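Local atomic coordinates of 35 kDa hemin binding protein (Porphyromonas gingivalis, PDB entry 5Y1A), a protein that probably binds hemin and is a cargo of the type IX secretion system, combining a thioredoxin domain with an immunoglobulin-like beta-sandwich domain. Residues K31-F43 against I134-E146. Numbering follows the deposited sequence. Where two conformers were deposited one is given.
Sequences KGSFKKNVVLEVF and IMKGFGDGTAPAE
Lys36, in the short break of strand 34-44, reaches the last turn of helix 127-138, and its NZ gives a 2.7 Å hydrogen bond to Gly137 O, nearly in line with the carbonyl. A buried ammonium thus serves a carbonyl at the helix end. Bends at chi2 (75°) and chi4 (-87°) steer the amine there, while CD rests on Ala143 CB. After the helix, Gly139 turns to positive phi within a type II' turn, Phe138 to Gly141, that brings Gly141 O to Lys36 N (2.9 Å, 171° at the hydrogen). Phe34 and Ala143 then exchange both backbone bonds as an antiparallel hydrogen-bonded pair. Asp140 satisfies three donors: OD2 accepts from Lys31 N through its syn lone pair (2.9 Å), while OD1 takes Thr142 OG1 and Thr142 N from one face of the carboxylate, the latter closing an Asx turn. Thr142 OG1 in turn accepts a weak bond from Gly32 N. A water bridges Lys35 N and Glu146 OE2, OE1 accepts from Asn148 ND2, and Glu146 CB lies over the Phe34 ring. Val38 CG2 sits squarely above the Phe138 ring, 3.5 Å from its centroid, as Lys36 O, which accepts from Arg72 NH2, meets that ring's edge. The contact ties helix 127-138 to the thioredoxin-domain sheet, where strand 34-44 pairs in parallel with 73-79 and antiparallel with 109-112 and 142-143, and, through strand 145-153, to the following beta-sandwich, whose Asn265 binds Lys35 O and Ala145 O.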
ATOM      1  N   LYS A  31       2.942  26.644  -9.701  1.00 27.94           N
ATOM      2  CA  LYS A  31       3.691  25.708  -8.808  1.00 28.11           C
ATOM      3  C   LYS A  31       4.760  24.881  -9.534  1.00 26.67           C
ATOM      4  O   LYS A  31       5.858  24.675  -8.980  1.00 26.49           O
ATOM      5  CB  LYS A  31       2.733  24.754  -8.082  1.00 28.65           C
ATOM      6  CG  LYS A  31       2.386  25.139  -6.651  1.00 32.65           C
ATOM      7  CD  LYS A  31       3.193  24.352  -5.615  1.00 36.55           C
ATOM      8  CE  LYS A  31       4.499  25.050  -5.250  1.00 38.71           C
ATOM      9  NZ  LYS A  31       5.389  24.139  -4.470  1.00 40.74           N
ATOM     10  N   GLY A  32       4.453  24.394 -10.749  1.00 25.05           N
ATOM     11  CA  GLY A  32       5.357  23.462 -11.414  1.00 21.91           C
ATOM     12  C   GLY A  32       4.988  22.841 -12.750  1.00 20.55           C
ATOM     13  O   GLY A  32       3.899  23.076 -13.299  1.00 19.98           O
ATOM     14  N   SER A  33       5.923  22.028 -13.252  1.00 19.26           N
ATOM     15  CA  SER A  33       5.826  21.376 -14.564  1.00 18.23           C
ATOM     16  C   SER A  33       4.818  20.244 -14.581  1.00 17.85           C
ATOM     17  O   SER A  33       4.396  19.819 -15.656  1.00 17.27           O
ATOM     18  CB  SER A  33       7.171  20.761 -14.963  1.00 17.98           C
ATOM     19  OG  SER A  33       8.219  21.702 -14.949  1.00 18.06           O
ATOM     20  N   PHE A  34       4.473  19.712 -13.400  1.00 16.55           N
ATOM     21  CA  PHE A  34       3.775  18.432 -13.338  1.00 15.82           C
ATOM     22  C   PHE A  34       2.316  18.529 -12.852  1.00 15.62           C
ATOM     23  O   PHE A  34       1.916  19.535 -12.288  1.00 16.60           O
ATOM     24  CB  PHE A  34       4.614  17.434 -12.496  1.00 15.46           C
ATOM     25  CG  PHE A  34       6.023  17.297 -12.964  1.00 14.57           C
ATOM     26  CD1 PHE A  34       6.312  16.616 -14.144  1.00 14.46           C
ATOM     27  CD2 PHE A  34       7.064  17.861 -12.255  1.00 14.21           C
ATOM     28  CE1 PHE A  34       7.617  16.507 -14.612  1.00 15.17           C
ATOM     29  CE2 PHE A  34       8.368  17.751 -12.708  1.00 15.79           C
ATOM     30  CZ  PHE A  34       8.644  17.063 -13.900  1.00 13.54           C
ATOM     31  N   LYS A  35       1.551  17.459 -13.052  0.50 15.60           N
ATOM     32  CA  LYS A  35       0.130  17.419 -12.706  0.50 14.99           C
ATOM     33  C   LYS A  35      -0.068  16.948 -11.261  0.50 14.70           C
ATOM     34  O   LYS A  35       0.281  15.822 -10.936  0.50 14.12           O
ATOM     35  CB  LYS A  35      -0.590  16.462 -13.657  0.50 15.44           C
ATOM     36  CG  LYS A  35      -2.050  16.181 -13.311  0.50 15.29           C
ATOM     37  CD  LYS A  35      -2.667  15.167 -14.286  0.50 15.44           C
ATOM     38  CE  LYS A  35      -2.240  13.726 -13.946  0.50 15.94           C
ATOM     39  NZ  LYS A  35      -2.846  12.750 -14.908  0.50 15.42           N
ATOM     40  N   LYS A  36      -0.659  17.803 -10.427  1.00 14.55           N
ATOM     41  CA  LYS A  36      -0.816  17.529  -8.986  1.00 14.47           C
ATOM     42  C   LYS A  36      -1.863  16.455  -8.664  1.00 14.57           C
ATOM     43  O   LYS A  36      -3.008  16.518  -9.122  1.00 13.93           O
ATOM     44  CB  LYS A  36      -1.134  18.855  -8.253  1.00 15.05           C
ATOM     45  CG  LYS A  36      -1.391  18.784  -6.752  1.00 17.04           C
ATOM     46  CD  LYS A  36      -0.104  18.592  -5.980  1.00 16.98           C
ATOM     47  CE  LYS A  36      -0.276  18.644  -4.444  1.00 18.29           C
ATOM     48  NZ  LYS A  36      -0.191  20.016  -3.872  1.00 23.42           N
ATOM     49  N   ASN A  37      -1.436  15.474  -7.867  1.00 13.11           N
ATOM     50  CA  ASN A  37      -2.348  14.538  -7.195  1.00 12.00           C
ATOM     51  C   ASN A  37      -2.293  14.838  -5.708  1.00 11.59           C
ATOM     52  O   ASN A  37      -1.255  15.250  -5.213  1.00 12.63           O
ATOM     53  CB  ASN A  37      -1.921  13.089  -7.420  1.00 12.10           C
ATOM     54  CG  ASN A  37      -1.953  12.705  -8.890  1.00 12.98           C
ATOM     55  OD1 ASN A  37      -2.871  13.093  -9.605  1.00 15.58           O
ATOM     56  ND2 ASN A  37      -0.954  11.971  -9.343  1.00 12.86           N
ATOM     57  N   VAL A  38      -3.410  14.609  -5.025  1.00 11.56           N
ATOM     58  CA  VAL A  38      -3.566  14.955  -3.623  1.00 10.78           C
ATOM     59  C   VAL A  38      -3.591  13.674  -2.812  1.00 10.83           C
ATOM     60  O   VAL A  38      -4.291  12.741  -3.165  1.00 12.36           O
ATOM     61  CB  VAL A  38      -4.858  15.770  -3.396  1.00 10.20           C
ATOM     62  CG1 VAL A  38      -5.258  15.752  -1.874  1.00 10.34           C
ATOM     63  CG2 VAL A  38      -4.653  17.204  -3.827  1.00 10.12           C
ATOM     64  N   VAL A  39      -2.804  13.640  -1.738  1.00 10.60           N
ATOM     65  CA  VAL A  39      -2.835  12.553  -0.754  1.00 10.48           C
ATOM     66  C   VAL A  39      -3.592  13.015   0.489  1.00  9.69           C
ATOM     67  O   VAL A  39      -3.375  14.118   0.981  1.00 11.01           O
ATOM     68  CB  VAL A  39      -1.369  12.139  -0.365  1.00 10.25           C
ATOM     69  CG1 VAL A  39      -1.352  11.149   0.811  1.00 11.44           C
ATOM     70  CG2 VAL A  39      -0.642  11.567  -1.580  1.00  9.94           C
ATOM     71  N   LEU A  40      -4.502  12.176   0.977  1.00  9.13           N
ATOM     72  CA  LEU A  40      -5.167  12.418   2.259  1.00  9.62           C
ATOM     73  C   LEU A  40      -4.666  11.346   3.203  1.00 10.04           C
ATOM     74  O   LEU A  40      -4.593  10.179   2.805  1.00 11.20           O
ATOM     75  CB  LEU A  40      -6.694  12.324   2.112  1.00 10.85           C
ATOM     76  CG  LEU A  40      -7.341  13.204   1.021  1.00 11.30           C
ATOM     77  CD1 LEU A  40      -8.869  13.068   1.082  1.00 11.76           C
ATOM     78  CD2 LEU A  40      -6.914  14.667   1.196  1.00 12.51           C
ATOM     79  N   GLU A  41      -4.246  11.741   4.410  1.00  9.10           N
ATOM     80  CA  GLU A  41      -3.948  10.777   5.489  1.00  8.32           C
ATOM     81  C   GLU A  41      -5.010  10.954   6.553  1.00  9.04           C
ATOM     82  O   GLU A  41      -5.132  12.025   7.136  1.00  8.32           O
ATOM     83  CB  GLU A  41      -2.503  10.968   6.025  1.00  7.90           C
ATOM     84  CG  GLU A  41      -1.483  10.553   4.941  1.00  8.06           C
ATOM     85  CD  GLU A  41      -0.065  10.964   5.273  1.00 10.54           C
ATOM     86  OE1 GLU A  41       0.143  12.179   5.430  1.00 11.02           O
ATOM     87  OE2 GLU A  41       0.820  10.076   5.384  1.00 10.87           O
ATOM     88  N   VAL A  42      -5.819   9.905   6.748  1.00  8.10           N
ATOM     89  CA  VAL A  42      -6.918   9.930   7.700  1.00  8.57           C
ATOM     90  C   VAL A  42      -6.588   9.093   8.929  1.00  8.78           C
ATOM     91  O   VAL A  42      -6.126   7.947   8.824  1.00  9.95           O
ATOM     92  CB  VAL A  42      -8.199   9.350   7.084  1.00  8.48           C
ATOM     93  CG1 VAL A  42      -9.409   9.537   8.082  1.00  7.79           C
ATOM     94  CG2 VAL A  42      -8.422   9.981   5.702  1.00  9.06           C
ATOM     95  N   PHE A  43      -6.870   9.664  10.099  1.00  9.06           N
ATOM     96  CA  PHE A  43      -6.491   9.041  11.379  1.00  9.06           C
ATOM     97  C   PHE A  43      -7.718   8.455  12.055  1.00  9.29           C
ATOM     98  O   PHE A  43      -8.698   9.149  12.303  1.00  9.57           O
ATOM     99  CB  PHE A  43      -5.760  10.090  12.229  1.00  9.00           C
ATOM    100  CG  PHE A  43      -4.697  10.788  11.446  1.00  9.65           C
ATOM    101  CD1 PHE A  43      -3.635  10.063  10.891  1.00  8.69           C
ATOM    102  CD2 PHE A  43      -4.782  12.160  11.188  1.00  8.02           C
ATOM    103  CE1 PHE A  43      -2.687  10.715  10.066  1.00  9.99           C
ATOM    104  CE2 PHE A  43      -3.824  12.811  10.378  1.00 11.26           C
ATOM    105  CZ  PHE A  43      -2.779  12.091   9.841  1.00 10.03           C
ATOM    106  N   ILE A 134      -9.547  19.776   0.126  1.00 13.96           N
ATOM    107  CA  ILE A 134      -8.944  19.021  -0.980  1.00 13.76           C
ATOM    108  C   ILE A 134      -8.541  19.957  -2.124  1.00 14.62           C
ATOM    109  O   ILE A 134      -7.440  19.859  -2.658  1.00 14.16           O
ATOM    110  CB  ILE A 134      -9.896  17.939  -1.511  1.00 14.03           C
ATOM    111  CG1 ILE A 134     -10.125  16.856  -0.432  1.00 12.47           C
ATOM    112  CG2 ILE A 134      -9.382  17.375  -2.833  1.00 14.44           C
ATOM    113  CD1 ILE A 134     -11.256  15.787  -0.794  1.00 13.18           C
ATOM    114  N   MET A 135      -9.423  20.891  -2.470  1.00 14.90           N
ATOM    115  CA  MET A 135      -9.139  21.794  -3.582  1.00 16.04           C
ATOM    116  C   MET A 135      -7.967  22.723  -3.262  1.00 16.40           C
ATOM    117  O   MET A 135      -7.182  23.071  -4.153  1.00 17.17           O
ATOM    118  CB  MET A 135     -10.412  22.534  -4.038  1.00 16.39           C
ATOM    119  CG  MET A 135     -11.393  21.605  -4.785  1.00 15.48           C
ATOM    120  SD  MET A 135     -10.793  20.743  -6.250  1.00 17.65           S
ATOM    121  CE  MET A 135     -10.197  22.076  -7.278  1.00 22.02           C
ATOM    122  N   LYS A 136      -7.822  23.076  -1.991  0.50 16.82           N
ATOM    123  CA  LYS A 136      -6.681  23.853  -1.534  0.50 17.44           C
ATOM    124  C   LYS A 136      -5.401  23.037  -1.732  0.50 17.37           C
ATOM    125  O   LYS A 136      -4.365  23.564  -2.149  0.50 17.16           O
ATOM    126  CB  LYS A 136      -6.871  24.210  -0.064  0.50 18.05           C
ATOM    127  CG  LYS A 136      -6.038  25.378   0.433  0.50 18.88           C
ATOM    128  CD  LYS A 136      -6.784  26.094   1.558  0.50 21.16           C
ATOM    129  CE  LYS A 136      -5.869  26.491   2.702  0.50 21.69           C
ATOM    130  NZ  LYS A 136      -4.580  27.093   2.254  0.50 23.94           N
ATOM    131  N   GLY A 137      -5.495  21.744  -1.453  1.00 17.60           N
ATOM    132  CA  GLY A 137      -4.401  20.798  -1.716  1.00 17.34           C
ATOM    133  C   GLY A 137      -4.012  20.772  -3.180  1.00 17.65           C
ATOM    134  O   GLY A 137      -2.822  20.702  -3.503  1.00 16.75           O
ATOM    135  N   PHE A 138      -5.013  20.846  -4.072  1.00 17.25           N
ATOM    136  CA  PHE A 138      -4.741  20.916  -5.500  1.00 17.54           C
ATOM    137  C   PHE A 138      -4.051  22.197  -5.971  1.00 18.34           C
ATOM    138  O   PHE A 138      -3.284  22.151  -6.945  1.00 17.25           O
ATOM    139  CB  PHE A 138      -5.998  20.659  -6.326  1.00 16.92           C
ATOM    140  CG  PHE A 138      -6.279  19.207  -6.515  1.00 15.80           C
ATOM    141  CD1 PHE A 138      -5.420  18.418  -7.283  1.00 14.56           C
ATOM    142  CD2 PHE A 138      -7.377  18.618  -5.912  1.00 16.32           C
ATOM    143  CE1 PHE A 138      -5.673  17.076  -7.456  1.00 14.01           C
ATOM    144  CE2 PHE A 138      -7.633  17.248  -6.070  1.00 14.91           C
ATOM    145  CZ  PHE A 138      -6.783  16.482  -6.847  1.00 13.80           C
ATOM    146  N   GLY A 139      -4.332  23.308  -5.291  1.00 19.03           N
ATOM    147  CA  GLY A 139      -3.775  24.623  -5.671  1.00 20.63           C
ATOM    148  C   GLY A 139      -4.101  24.959  -7.117  1.00 20.65           C
ATOM    149  O   GLY A 139      -5.254  24.827  -7.551  1.00 22.08           O
ATOM    150  N   ASP A 140      -3.090  25.351  -7.891  1.00 21.55           N
ATOM    151  CA  ASP A 140      -3.296  25.624  -9.324  1.00 21.01           C
ATOM    152  C   ASP A 140      -3.318  24.359 -10.203  1.00 20.94           C
ATOM    153  O   ASP A 140      -3.333  24.449 -11.437  1.00 21.76           O
ATOM    154  CB  ASP A 140      -2.264  26.661  -9.836  1.00 21.82           C
ATOM    155  CG  ASP A 140      -0.821  26.129  -9.857  1.00 21.99           C
ATOM    156  OD1 ASP A 140      -0.576  24.921  -9.604  1.00 19.59           O
ATOM    157  OD2 ASP A 140       0.092  26.932 -10.152  1.00 23.36           O
ATOM    158  N   GLY A 141      -3.297  23.179  -9.570  1.00 19.81           N
ATOM    159  CA  GLY A 141      -3.342  21.895 -10.273  1.00 18.71           C
ATOM    160  C   GLY A 141      -1.989  21.352 -10.713  1.00 17.53           C
ATOM    161  O   GLY A 141      -1.915  20.272 -11.304  1.00 17.58           O
ATOM    162  N   THR A 142      -0.925  22.104 -10.426  1.00 17.15           N
ATOM    163  CA  THR A 142       0.421  21.718 -10.824  1.00 17.21           C
ATOM    164  C   THR A 142       1.328  21.472  -9.616  1.00 15.66           C
ATOM    165  O   THR A 142       1.053  21.909  -8.499  1.00 15.29           O
ATOM    166  CB  THR A 142       1.111  22.784 -11.714  1.00 16.44           C
ATOM    167  OG1 THR A 142       1.536  23.879 -10.902  1.00 20.13           O
ATOM    168  CG2 THR A 142       0.182  23.280 -12.809  1.00 20.06           C
ATOM    169  N   ALA A 143       2.451  20.829  -9.870  1.00 15.19           N
ATOM    170  CA  ALA A 143       3.366  20.443  -8.800  1.00 14.76           C
ATOM    171  C   ALA A 143       4.774  20.390  -9.371  1.00 14.32           C
ATOM    172  O   ALA A 143       4.949  20.121 -10.577  1.00 15.11           O
ATOM    173  CB  ALA A 143       2.949  19.084  -8.245  1.00 15.44           C
ATOM    174  N   PRO A 144       5.794  20.673  -8.539  1.00 12.79           N
ATOM    175  CA  PRO A 144       7.190  20.647  -8.975  1.00 12.67           C
ATOM    176  C   PRO A 144       7.873  19.270  -8.893  1.00 12.64           C
ATOM    177  O   PRO A 144       9.083  19.195  -8.963  1.00 13.67           O
ATOM    178  CB  PRO A 144       7.848  21.625  -8.005  1.00 12.10           C
ATOM    179  CG  PRO A 144       7.111  21.406  -6.747  1.00 13.68           C
ATOM    180  CD  PRO A 144       5.673  21.185  -7.150  1.00 13.35           C
ATOM    181  N   ALA A 145       7.089  18.202  -8.735  1.00 12.14           N
ATOM    182  CA  ALA A 145       7.617  16.833  -8.803  1.00 11.87           C
ATOM    183  C   ALA A 145       6.560  15.919  -9.373  1.00 12.26           C
ATOM    184  O   ALA A 145       5.368  16.271  -9.404  1.00 12.31           O
ATOM    185  CB  ALA A 145       8.076  16.346  -7.413  1.00 11.00           C
ATOM    186  N   GLU A 146       6.998  14.749  -9.838  1.00 12.41           N
ATOM    187  CA  GLU A 146       6.084  13.729 -10.327  1.00 14.99           C
ATOM    188  C   GLU A 146       6.683  12.390  -9.934  1.00 14.07           C
ATOM    189  O   GLU A 146       7.917  12.242  -9.859  1.00 13.21           O
ATOM    190  CB  GLU A 146       5.933  13.850 -11.850  1.00 15.45           C
ATOM    191  CG  GLU A 146       5.283  12.697 -12.572  1.00 19.52           C
ATOM    192  CD  GLU A 146       5.404  12.866 -14.073  1.00 19.48           C
ATOM    193  OE1 GLU A 146       6.351  12.294 -14.674  1.00 25.72           O
ATOM    194  OE2 GLU A 146       4.557  13.597 -14.632  1.00 22.79           O
TER
HETATM  195  O   HOH W   1       2.477  14.762 -13.834  1.00 18.30           O